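Local coordinates for sulfate transporter 4.1, chloroplastic (Arabidopsis thaliana, PDB 7LHV), which cotransports sulfate with protons across a membrane and may play a role in the regulation of sulfate assimilation, at residues 279-282 and 283-286; 372-375 and 376-380; 400-404 and 405-409; 413-416 and 417-421. All blocks are in the same frame, centred on the assembly; numbering follows the deposited sequence.

In the fold
All four contacts are local, within single connections or helices of the sulfate permease region. Interaction 1, between helices 255-277 and 284-300, lies on the surface and rests on one leucine pair and a turn, while interaction 2 is buried in helix 365-381 and combines a regular backbone bond pattern with polar side chains. Interactions 3 and 4 share helix 406-426, with centres about 18 Å apart: the buried 400-409 turn brings the chain into the helix through a hydroxyl cap, and 413-421, partly buried, pairs apolar side chains along the helix up to a single pi-type turn. Interactions 1 and 3 approach to about 5 Å at their nearest atoms without touching.

Interaction 1: 279-282 and 283-286; sequences KELQ and FLRA
An inverse gamma turn centred on Leu281 brings the chain into helix 284-300, and across this short connection Leu281 meets Leu284. The branches of the two leucines come together at an oblique angle, with CD2 of Leu281 4.1 Å from CD1 of Leu284. Leu281 reaches this place because its CG stands opposite the backbone N (chi1 -156°), and CD1 of Leu284 also lies near CG of Leu281. The turn itself is drawn in by a weak backbone bond, Gln282 N to Glu280 O at 3.1 Å. The Phe283 ring lies obliquely beside the turn, its CD2 4.3 Å from O of Glu280. The chain of Gln282 is extended beyond CG, and the side chain touches Glu399 of helix 391-399. CB of Arg285 sits 4.0 Å from O of Gln282; beyond it the chain bends at chi3 (55°), and the guanidinium forms a long, weak ion pair with Glu399. Leu284 also packs on Met271 and Val274 of helix 255-277, giving this leucine neighbours from both the turn and the preceding helix. A weak bond runs from Ala286 N to Phe283 O. The whole is a short surface connection between two consecutive membrane helices, with an inverse gamma turn leading into the second.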
ATOM      1  N   LYS A 279      -8.821  41.501 -16.345  1.00107.24           N
ATOM      2  CA  LYS A 279      -7.659  40.884 -16.968  1.00107.24           C
ATOM      3  C   LYS A 279      -6.401  41.730 -16.837  1.00107.24           C
ATOM      4  O   LYS A 279      -5.300  41.176 -16.727  1.00107.24           O
ATOM      5  CB  LYS A 279      -7.939  40.614 -18.449  1.00107.24           C
ATOM      6  CG  LYS A 279      -9.184  39.779 -18.699  1.00107.24           C
ATOM      7  CD  LYS A 279      -8.829  38.364 -19.120  1.00107.24           C
ATOM      8  CE  LYS A 279     -10.077  37.549 -19.418  1.00107.24           C
ATOM      9  NZ  LYS A 279      -9.747  36.158 -19.831  1.00107.24           N
ATOM     10  N   GLU A 280      -6.535  43.054 -16.850  1.00105.71           N
ATOM     11  CA  GLU A 280      -5.391  43.952 -16.748  1.00105.71           C
ATOM     12  C   GLU A 280      -5.141  44.448 -15.334  1.00105.71           C
ATOM     13  O   GLU A 280      -3.985  44.683 -14.969  1.00105.71           O
ATOM     14  CB  GLU A 280      -5.580  45.157 -17.675  1.00105.71           C
ATOM     15  CG  GLU A 280      -5.654  44.800 -19.151  1.00105.71           C
ATOM     16  CD  GLU A 280      -5.849  46.015 -20.038  1.00105.71           C
ATOM     17  OE1 GLU A 280      -5.971  47.134 -19.497  1.00105.71           O
ATOM     18  OE2 GLU A 280      -5.880  45.851 -21.275  1.00105.71           O
ATOM     19  N   LEU A 281      -6.189  44.611 -14.534  1.00 99.69           N
ATOM     20  CA  LEU A 281      -6.056  45.067 -13.150  1.00 99.69           C
ATOM     21  C   LEU A 281      -5.909  43.887 -12.195  1.00 99.69           C
ATOM     22  O   LEU A 281      -6.617  43.774 -11.196  1.00 99.69           O
ATOM     23  CB  LEU A 281      -7.255  45.932 -12.778  1.00 99.69           C
ATOM     24  CG  LEU A 281      -7.074  46.936 -11.642  1.00 99.69           C
ATOM     25  CD1 LEU A 281      -6.052  47.994 -12.024  1.00 99.69           C
ATOM     26  CD2 LEU A 281      -8.404  47.576 -11.286  1.00 99.69           C
ATOM     27  N   GLN A 282      -4.972  42.994 -12.502  1.00 94.78           N
ATOM     28  CA  GLN A 282      -4.779  41.767 -11.743  1.00 94.78           C
ATOM     29  C   GLN A 282      -3.646  41.862 -10.732  1.00 94.78           C
ATOM     30  O   GLN A 282      -3.370  40.877 -10.039  1.00 94.78           O
ATOM     31  CB  GLN A 282      -4.519  40.598 -12.697  1.00 94.78           C
ATOM     32  CG  GLN A 282      -3.135  40.608 -13.317  1.00 94.78           C
ATOM     33  CD  GLN A 282      -2.949  39.507 -14.335  1.00 94.78           C
ATOM     34  OE1 GLN A 282      -3.641  38.489 -14.299  1.00 94.78           O
ATOM     35  NE2 GLN A 282      -2.007  39.700 -15.251  1.00 94.78           N
ATOM     36  N   PHE A 283      -2.984  43.012 -10.626  1.00 92.87           N
ATOM     37  CA  PHE A 283      -1.920  43.170  -9.646  1.00 92.87           C
ATOM     38  C   PHE A 283      -2.452  43.355  -8.233  1.00 92.87           C
ATOM     39  O   PHE A 283      -1.693  43.182  -7.273  1.00 92.87           O
ATOM     40  CB  PHE A 283      -1.029  44.355 -10.021  1.00 92.87           C
ATOM     41  CG  PHE A 283      -0.190  44.116 -11.243  1.00 92.87           C
ATOM     42  CD1 PHE A 283       0.953  43.334 -11.171  1.00 92.87           C
ATOM     43  CD2 PHE A 283      -0.541  44.671 -12.463  1.00 92.87           C
ATOM     44  CE1 PHE A 283       1.729  43.111 -12.293  1.00 92.87           C
ATOM     45  CE2 PHE A 283       0.231  44.451 -13.587  1.00 92.87           C
ATOM     46  CZ  PHE A 283       1.367  43.670 -13.503  1.00 92.87           C
ATOM     47  N   LEU A 284      -3.738  43.685  -8.086  1.00 84.54           N
ATOM     48  CA  LEU A 284      -4.308  43.899  -6.761  1.00 84.54           C
ATOM     49  C   LEU A 284      -4.178  42.663  -5.886  1.00 84.54           C
ATOM     50  O   LEU A 284      -3.995  42.785  -4.670  1.00 84.54           O
ATOM     51  CB  LEU A 284      -5.774  44.310  -6.882  1.00 84.54           C
ATOM     52  CG  LEU A 284      -6.035  45.657  -7.555  1.00 84.54           C
ATOM     53  CD1 LEU A 284      -7.525  45.942  -7.618  1.00 84.54           C
ATOM     54  CD2 LEU A 284      -5.305  46.769  -6.824  1.00 84.54           C
ATOM     55  N   ARG A 285      -4.256  41.469  -6.484  1.00 80.11           N
ATOM     56  CA  ARG A 285      -4.077  40.241  -5.716  1.00 80.11           C
ATOM     57  C   ARG A 285      -2.750  40.243  -4.973  1.00 80.11           C
ATOM     58  O   ARG A 285      -2.660  39.760  -3.839  1.00 80.11           O
ATOM     59  CB  ARG A 285      -4.156  39.024  -6.636  1.00 80.11           C
ATOM     60  CG  ARG A 285      -5.560  38.612  -7.021  1.00 80.11           C
ATOM     61  CD  ARG A 285      -5.519  37.376  -7.899  1.00 80.11           C
ATOM     62  NE  ARG A 285      -4.794  36.291  -7.250  1.00 80.11           N
ATOM     63  CZ  ARG A 285      -4.152  35.324  -7.890  1.00 80.11           C
ATOM     64  NH1 ARG A 285      -4.118  35.277  -9.213  1.00 80.11           N
ATOM     65  NH2 ARG A 285      -3.529  34.382  -7.188  1.00 80.11           N
ATOM     66  N   ALA A 286      -1.702  40.776  -5.600  1.00 73.59           N
ATOM     67  CA  ALA A 286      -0.417  40.880  -4.925  1.00 73.59           C
ATOM     68  C   ALA A 286      -0.386  42.031  -3.933  1.00 73.59           C
ATOM     69  O   ALA A 286       0.315  41.947  -2.919  1.00 73.59           O
ATOM     70  CB  ALA A 286       0.700  41.049  -5.948  1.00 73.59           C
TER

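Interaction 2: 372-375 and 376-380; sequences LGVA and NILGS
Val374 and Leu378, one turn apart on transmembrane helix 365-381, lie side by side and point the same way, their CG1 and CD2 atoms 4.0 Å apart. Regular alpha-helical bonding underlies the contact: the N-H groups of Asn376, Ile377, Leu378 and Gly379 donate to the carbonyls four residues earlier, and the bond from Leu378 N to Val374 O is the straightest at 171°. The closely packed part is the buried side, with Leu372, Ala375 and Asn376. Here Leu372 packs on Tyr138 of helix 125-141 and on Glu189 of helix 173-194. ND2 of Asn376 is hydrogen-bonded to the same Glu189 and its OD1 to Ala387 N, which together would fix the rotation of the amide. The looser part is the partly exposed side of Val374, Ile377 and Leu378. Val374 and Leu378 both reach Val137 of helix 125-141, while CG1 of Ile377, beside its own backbone N (chi1 -74°), lies near O of Gly373. At the far end O of Asn376 is gripped twice, by Ser380 N and, from the opposite face of the carbonyl plane, by Ser380 OG at 2.6 Å.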
ATOM      1  N   LEU A 372      14.604  21.507  -3.664  1.00 50.53           N
ATOM      2  CA  LEU A 372      13.847  21.854  -2.463  1.00 50.53           C
ATOM      3  C   LEU A 372      14.573  21.400  -1.205  1.00 50.53           C
ATOM      4  O   LEU A 372      14.620  22.132  -0.210  1.00 50.53           O
ATOM      5  CB  LEU A 372      12.450  21.238  -2.509  1.00 50.53           C
ATOM      6  CG  LEU A 372      11.461  21.755  -3.544  1.00 50.53           C
ATOM      7  CD1 LEU A 372      10.196  20.922  -3.512  1.00 50.53           C
ATOM      8  CD2 LEU A 372      11.149  23.200  -3.262  1.00 50.53           C
ATOM      9  N   GLY A 373      15.135  20.192  -1.225  1.00 50.06           N
ATOM     10  CA  GLY A 373      15.862  19.708  -0.066  1.00 50.06           C
ATOM     11  C   GLY A 373      17.089  20.540   0.250  1.00 50.06           C
ATOM     12  O   GLY A 373      17.360  20.844   1.412  1.00 50.06           O
ATOM     13  N   VAL A 374      17.850  20.913  -0.780  1.00 49.19           N
ATOM     14  CA  VAL A 374      19.029  21.747  -0.557  1.00 49.19           C
ATOM     15  C   VAL A 374      18.621  23.105   0.002  1.00 49.19           C
ATOM     16  O   VAL A 374      19.253  23.630   0.931  1.00 49.19           O
ATOM     17  CB  VAL A 374      19.839  21.885  -1.857  1.00 49.19           C
ATOM     18  CG1 VAL A 374      20.902  22.952  -1.708  1.00 49.19           C
ATOM     19  CG2 VAL A 374      20.469  20.559  -2.219  1.00 49.19           C
ATOM     20  N   ALA A 375      17.555  23.692  -0.551  1.00 48.56           N
ATOM     21  CA  ALA A 375      17.073  24.971  -0.045  1.00 48.56           C
ATOM     22  C   ALA A 375      16.658  24.864   1.414  1.00 48.56           C
ATOM     23  O   ALA A 375      16.984  25.739   2.224  1.00 48.56           O
ATOM     24  CB  ALA A 375      15.907  25.465  -0.899  1.00 48.56           C
ATOM     25  N   ASN A 376      15.950  23.793   1.770  1.00 47.09           N
ATOM     26  CA  ASN A 376      15.523  23.613   3.154  1.00 47.09           C
ATOM     27  C   ASN A 376      16.714  23.421   4.083  1.00 47.09           C
ATOM     28  O   ASN A 376      16.728  23.949   5.199  1.00 47.09           O
ATOM     29  CB  ASN A 376      14.565  22.431   3.254  1.00 47.09           C
ATOM     30  CG  ASN A 376      13.132  22.826   3.009  1.00 47.09           C
ATOM     31  OD1 ASN A 376      12.640  23.794   3.580  1.00 47.09           O
ATOM     32  ND2 ASN A 376      12.449  22.077   2.155  1.00 47.09           N
ATOM     33  N   ILE A 377      17.721  22.663   3.645  1.00 49.83           N
ATOM     34  CA  ILE A 377      18.894  22.426   4.486  1.00 49.83           C
ATOM     35  C   ILE A 377      19.624  23.735   4.765  1.00 49.83           C
ATOM     36  O   ILE A 377      19.979  24.042   5.912  1.00 49.83           O
ATOM     37  CB  ILE A 377      19.823  21.391   3.830  1.00 49.83           C
ATOM     38  CG1 ILE A 377      19.230  19.988   3.950  1.00 49.83           C
ATOM     39  CG2 ILE A 377      21.204  21.439   4.454  1.00 49.83           C
ATOM     40  CD1 ILE A 377      19.967  18.954   3.145  1.00 49.83           C
ATOM     41  N   LEU A 378      19.848  24.537   3.720  1.00 51.48           N
ATOM     42  CA  LEU A 378      20.525  25.813   3.928  1.00 51.48           C
ATOM     43  C   LEU A 378      19.679  26.776   4.757  1.00 51.48           C
ATOM     44  O   LEU A 378      20.218  27.503   5.604  1.00 51.48           O
ATOM     45  CB  LEU A 378      20.905  26.443   2.592  1.00 51.48           C
ATOM     46  CG  LEU A 378      22.235  26.006   1.970  1.00 51.48           C
ATOM     47  CD1 LEU A 378      23.390  26.426   2.860  1.00 51.48           C
ATOM     48  CD2 LEU A 378      22.288  24.517   1.693  1.00 51.48           C
ATOM     49  N   GLY A 379      18.363  26.794   4.546  1.00 53.12           N
ATOM     50  CA  GLY A 379      17.509  27.618   5.381  1.00 53.12           C
ATOM     51  C   GLY A 379      17.580  27.224   6.844  1.00 53.12           C
ATOM     52  O   GLY A 379      17.607  28.085   7.725  1.00 53.12           O
ATOM     53  N   SER A 380      17.616  25.921   7.121  1.00 52.15           N
ATOM     54  CA  SER A 380      17.784  25.465   8.495  1.00 52.15           C
ATOM     55  C   SER A 380      19.116  25.929   9.057  1.00 52.15           C
ATOM     56  O   SER A 380      19.197  26.361  10.212  1.00 52.15           O
ATOM     57  CB  SER A 380      17.686  23.946   8.554  1.00 52.15           C
ATOM     58  OG  SER A 380      16.604  23.497   7.769  1.00 52.15           O
TER

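Interaction 3: 400-404 and 405-409; sequences SEAKT and GLSGL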
ATOM      1  N   SER A 400       2.686  37.349 -13.902  1.00 74.50           N
ATOM      2  CA  SER A 400       3.612  38.472 -13.965  1.00 74.50           C
ATOM      3  C   SER A 400       4.653  38.307 -15.062  1.00 74.50           C
ATOM      4  O   SER A 400       5.618  39.075 -15.103  1.00 74.50           O
ATOM      5  CB  SER A 400       4.306  38.662 -12.614  1.00 74.50           C
ATOM      6  OG  SER A 400       3.356  38.893 -11.590  1.00 74.50           O
ATOM      7  N   GLU A 401       4.469  37.319 -15.941  1.00 79.82           N
ATOM      8  CA  GLU A 401       5.357  37.075 -17.079  1.00 79.82           C
ATOM      9  C   GLU A 401       6.785  36.781 -16.627  1.00 79.82           C
ATOM     10  O   GLU A 401       7.753  37.169 -17.283  1.00 79.82           O
ATOM     11  CB  GLU A 401       5.331  38.249 -18.061  1.00 79.82           C
ATOM     12  CG  GLU A 401       3.991  38.463 -18.744  1.00 79.82           C
ATOM     13  CD  GLU A 401       3.622  37.329 -19.676  1.00 79.82           C
ATOM     14  OE1 GLU A 401       4.537  36.720 -20.270  1.00 79.82           O
ATOM     15  OE2 GLU A 401       2.413  37.048 -19.814  1.00 79.82           O
ATOM     16  N   ALA A 402       6.922  36.084 -15.504  1.00 75.02           N
ATOM     17  CA  ALA A 402       8.241  35.668 -15.046  1.00 75.02           C
ATOM     18  C   ALA A 402       8.805  34.618 -15.993  1.00 75.02           C
ATOM     19  O   ALA A 402       8.126  33.644 -16.332  1.00 75.02           O
ATOM     20  CB  ALA A 402       8.166  35.117 -13.625  1.00 75.02           C
ATOM     21  N   LYS A 403      10.052  34.810 -16.414  1.00 76.88           N
ATOM     22  CA  LYS A 403      10.681  33.955 -17.412  1.00 76.88           C
ATOM     23  C   LYS A 403      11.732  33.026 -16.826  1.00 76.88           C
ATOM     24  O   LYS A 403      11.718  31.824 -17.109  1.00 76.88           O
ATOM     25  CB  LYS A 403      11.304  34.816 -18.519  1.00 76.88           C
ATOM     26  CG  LYS A 403      10.294  35.646 -19.288  1.00 76.88           C
ATOM     27  CD  LYS A 403       9.256  34.751 -19.939  1.00 76.88           C
ATOM     28  CE  LYS A 403       8.191  35.559 -20.653  1.00 76.88           C
ATOM     29  NZ  LYS A 403       7.138  34.681 -21.233  1.00 76.88           N
ATOM     30  N   THR A 404      12.645  33.545 -16.020  1.00 73.51           N
ATOM     31  CA  THR A 404      13.723  32.757 -15.445  1.00 73.51           C
ATOM     32  C   THR A 404      13.592  32.729 -13.926  1.00 73.51           C
ATOM     33  O   THR A 404      12.635  33.248 -13.350  1.00 73.51           O
ATOM     34  CB  THR A 404      15.086  33.315 -15.861  1.00 73.51           C
ATOM     35  OG1 THR A 404      15.271  34.610 -15.278  1.00 73.51           O
ATOM     36  CG2 THR A 404      15.171  33.432 -17.370  1.00 73.51           C
ATOM     37  N   GLY A 405      14.573  32.105 -13.280  1.00 72.37           N
ATOM     38  CA  GLY A 405      14.618  32.062 -11.832  1.00 72.37           C
ATOM     39  C   GLY A 405      15.119  33.325 -11.175  1.00 72.37           C
ATOM     40  O   GLY A 405      15.107  33.413  -9.945  1.00 72.37           O
ATOM     41  N   LEU A 406      15.563  34.302 -11.970  1.00 71.56           N
ATOM     42  CA  LEU A 406      15.992  35.579 -11.409  1.00 71.56           C
ATOM     43  C   LEU A 406      14.867  36.250 -10.637  1.00 71.56           C
ATOM     44  O   LEU A 406      15.125  36.949  -9.650  1.00 71.56           O
ATOM     45  CB  LEU A 406      16.496  36.496 -12.522  1.00 71.56           C
ATOM     46  CG  LEU A 406      17.273  37.738 -12.089  1.00 71.56           C
ATOM     47  CD1 LEU A 406      18.600  37.347 -11.467  1.00 71.56           C
ATOM     48  CD2 LEU A 406      17.489  38.671 -13.267  1.00 71.56           C
ATOM     49  N   SER A 407      13.616  36.040 -11.057  1.00 69.73           N
ATOM     50  CA  SER A 407      12.481  36.577 -10.316  1.00 69.73           C
ATOM     51  C   SER A 407      12.498  36.118  -8.867  1.00 69.73           C
ATOM     52  O   SER A 407      12.048  36.851  -7.977  1.00 69.73           O
ATOM     53  CB  SER A 407      11.172  36.159 -10.982  1.00 69.73           C
ATOM     54  OG  SER A 407      11.174  36.494 -12.355  1.00 69.73           O
ATOM     55  N   GLY A 408      12.999  34.910  -8.606  1.00 67.86           N
ATOM     56  CA  GLY A 408      13.188  34.490  -7.229  1.00 67.86           C
ATOM     57  C   GLY A 408      14.229  35.329  -6.514  1.00 67.86           C
ATOM     58  O   GLY A 408      13.971  35.873  -5.437  1.00 67.86           O
ATOM     59  N   LEU A 409      15.406  35.482  -7.130  1.00 66.68           N
ATOM     60  CA  LEU A 409      16.493  36.216  -6.489  1.00 66.68           C
ATOM     61  C   LEU A 409      16.050  37.617  -6.100  1.00 66.68           C
ATOM     62  O   LEU A 409      16.213  38.035  -4.948  1.00 66.68           O
ATOM     63  CB  LEU A 409      17.707  36.285  -7.413  1.00 66.68           C
ATOM     64  CG  LEU A 409      18.623  35.066  -7.473  1.00 66.68           C
ATOM     65  CD1 LEU A 409      19.728  35.293  -8.486  1.00 66.68           C
ATOM     66  CD2 LEU A 409      19.201  34.767  -6.105  1.00 66.68           C
TER
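Thr404 caps the start of helix 406-426, its side chain turning back to meet the backbone N-H of Leu406. From the backbone outward, CB comes first and carries the two branches, OG1 and CG2; the side chain as a whole touches Tyr89. OG1 stands between the backbone N and the carbonyl carbon (chi1 66°), an orientation that directs it over the entering turn, where it accepts a weak hydrogen bond from Leu406 N at 3.3 Å. The N-H points fairly straight at the oxygen, with an angle of 158°. The same OG1 lies 3.6 Å from CB of Leu406, and it is also hydrogen-bonded to OD2 of Asp98. Asp98 takes a further bond, from Lys403 N to its OD1, and so holds two neighbouring residues of the loop with one carboxylate; its negative charge would probably help to hold the hydroxyl in place. The turn closes with a bond from Gly408 N to Gly405 O. A second touch joins Ala402 to Ser407, CB of the alanine resting 3.5 Å from OG of the serine, while OG makes a weak hydrogen bond to the carbonyl of Asp98. Further back in the loop, Lys403 NZ and Glu401 OE1 form a salt bridge with a weak hydrogen bond, at 3.4 Å. The loop thus runs from helix 391-399, whose Asn397 touches both Ala402 and Ser407, along helix 91-119, and enters helix 406-426 where Leu409 packs on Phe136 and Ala139 of helix 125-141.

Interaction 4: 413-416 and 417-421; sequences IIIG and CSLLF
Ile415 and Leu419, one turn apart on transmembrane helix 406-426, touch side chain to side chain along one side of a stretch that is alpha-helical until it widens into a pi-type turn at 418-421. Three backbone bonds carry the regular part: Cys417 N to Ile413 O at 2.8 Å, Ser418 N to Ile414 O and Leu419 N to Ile415 O, each donor lying nearly along the C=O axis. The fourth, Leu420 N to Gly416 O, is weak, with an N-H...O angle of 124°, and here the helix opens: Leu420 N also donates to Cys417 O, and Phe421 N to Ser418 O and, weakly, to Cys417 O. Apolar contact is made by branch tips. CG2 of Ile415 lies 4.3 Å from CD1 of Leu419, and CG2 of Ile413 is at the same distance from SG of Cys417. The sulfur stands opposite the carbonyl carbon of its own residue (chi1 -68°), which puts it 3.4 Å from O of Ile413. CB of Ser418 lies beside the carbonyl O of Ile415. Outward, Leu419 packs on Ile125, Leu128 and Tyr129 of helix 125-141, and its backbone is hydrogen-bonded to Gly317, while Ile415 reaches Leu109 and Val110 of helix 91-119. On the surface, within the wider turn, CB of Leu420 sits over the centre of one face of the Phe421 ring, 3.6 Å above its plane.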
ATOM      1  N   ILE A 413      15.960  39.400  -2.546  1.00 61.73           N
ATOM      2  CA  ILE A 413      16.597  40.682  -2.262  1.00 61.73           C
ATOM      3  C   ILE A 413      15.622  41.595  -1.538  1.00 61.73           C
ATOM      4  O   ILE A 413      15.973  42.224  -0.529  1.00 61.73           O
ATOM      5  CB  ILE A 413      17.123  41.322  -3.558  1.00 61.73           C
ATOM      6  CG1 ILE A 413      18.299  40.514  -4.109  1.00 61.73           C
ATOM      7  CG2 ILE A 413      17.538  42.760  -3.312  1.00 61.73           C
ATOM      8  CD1 ILE A 413      18.669  40.867  -5.530  1.00 61.73           C
ATOM      9  N   ILE A 414      14.370  41.638  -2.001  1.00 62.94           N
ATOM     10  CA  ILE A 414      13.360  42.447  -1.327  1.00 62.94           C
ATOM     11  C   ILE A 414      13.273  42.048   0.139  1.00 62.94           C
ATOM     12  O   ILE A 414      13.329  42.898   1.037  1.00 62.94           O
ATOM     13  CB  ILE A 414      11.999  42.311  -2.032  1.00 62.94           C
ATOM     14  CG1 ILE A 414      12.094  42.790  -3.480  1.00 62.94           C
ATOM     15  CG2 ILE A 414      10.932  43.090  -1.284  1.00 62.94           C
ATOM     16  CD1 ILE A 414      12.642  44.187  -3.624  1.00 62.94           C
ATOM     17  N   ILE A 415      13.201  40.740   0.399  1.00 63.10           N
ATOM     18  CA  ILE A 415      13.158  40.261   1.777  1.00 63.10           C
ATOM     19  C   ILE A 415      14.354  40.793   2.548  1.00 63.10           C
ATOM     20  O   ILE A 415      14.211  41.363   3.637  1.00 63.10           O
ATOM     21  CB  ILE A 415      13.104  38.725   1.812  1.00 63.10           C
ATOM     22  CG1 ILE A 415      11.956  38.212   0.946  1.00 63.10           C
ATOM     23  CG2 ILE A 415      12.943  38.237   3.235  1.00 63.10           C
ATOM     24  CD1 ILE A 415      10.599  38.579   1.468  1.00 63.10           C
ATOM     25  N   GLY A 416      15.546  40.673   1.958  1.00 65.72           N
ATOM     26  CA  GLY A 416      16.733  41.177   2.625  1.00 65.72           C
ATOM     27  C   GLY A 416      16.605  42.644   2.969  1.00 65.72           C
ATOM     28  O   GLY A 416      16.921  43.058   4.089  1.00 65.72           O
ATOM     29  N   CYS A 417      16.074  43.439   2.033  1.00 68.67           N
ATOM     30  CA  CYS A 417      15.885  44.859   2.298  1.00 68.67           C
ATOM     31  C   CYS A 417      15.025  45.060   3.537  1.00 68.67           C
ATOM     32  O   CYS A 417      15.373  45.845   4.427  1.00 68.67           O
ATOM     33  CB  CYS A 417      15.258  45.540   1.083  1.00 68.67           C
ATOM     34  SG  CYS A 417      16.342  45.621  -0.360  1.00 68.67           S
ATOM     35  N   SER A 418      13.918  44.318   3.631  1.00 68.10           N
ATOM     36  CA  SER A 418      13.094  44.392   4.831  1.00 68.10           C
ATOM     37  C   SER A 418      13.926  44.080   6.065  1.00 68.10           C
ATOM     38  O   SER A 418      13.980  44.877   7.011  1.00 68.10           O
ATOM     39  CB  SER A 418      11.912  43.430   4.718  1.00 68.10           C
ATOM     40  OG  SER A 418      11.094  43.758   3.610  1.00 68.10           O
ATOM     41  N   LEU A 419      14.670  42.972   6.021  1.00 66.29           N
ATOM     42  CA  LEU A 419      15.449  42.552   7.177  1.00 66.29           C
ATOM     43  C   LEU A 419      16.511  43.574   7.540  1.00 66.29           C
ATOM     44  O   LEU A 419      17.061  43.519   8.645  1.00 66.29           O
ATOM     45  CB  LEU A 419      16.099  41.195   6.906  1.00 66.29           C
ATOM     46  CG  LEU A 419      15.159  39.993   6.848  1.00 66.29           C
ATOM     47  CD1 LEU A 419      15.876  38.785   6.280  1.00 66.29           C
ATOM     48  CD2 LEU A 419      14.616  39.686   8.221  1.00 66.29           C
ATOM     49  N   LEU A 420      16.808  44.506   6.638  1.00 68.77           N
ATOM     50  CA  LEU A 420      17.761  45.561   6.931  1.00 68.77           C
ATOM     51  C   LEU A 420      17.103  46.898   7.227  1.00 68.77           C
ATOM     52  O   LEU A 420      17.700  47.722   7.926  1.00 68.77           O
ATOM     53  CB  LEU A 420      18.735  45.733   5.761  1.00 68.77           C
ATOM     54  CG  LEU A 420      19.724  44.589   5.536  1.00 68.77           C
ATOM     55  CD1 LEU A 420      20.477  44.788   4.233  1.00 68.77           C
ATOM     56  CD2 LEU A 420      20.687  44.477   6.703  1.00 68.77           C
ATOM     57  N   PHE A 421      15.894  47.145   6.720  1.00 73.02           N
ATOM     58  CA  PHE A 421      15.378  48.507   6.791  1.00 73.02           C
ATOM     59  C   PHE A 421      13.939  48.611   7.279  1.00 73.02           C
ATOM     60  O   PHE A 421      13.558  49.627   7.869  1.00 73.02           O
ATOM     61  CB  PHE A 421      15.503  49.179   5.422  1.00 73.02           C
ATOM     62  CG  PHE A 421      16.889  49.131   4.849  1.00 73.02           C
ATOM     63  CD1 PHE A 421      17.932  49.792   5.476  1.00 73.02           C
ATOM     64  CD2 PHE A 421      17.150  48.428   3.687  1.00 73.02           C
ATOM     65  CE1 PHE A 421      19.208  49.751   4.954  1.00 73.02           C
ATOM     66  CE2 PHE A 421      18.426  48.384   3.160  1.00 73.02           C
ATOM     67  CZ  PHE A 421      19.455  49.047   3.796  1.00 73.02           C
TER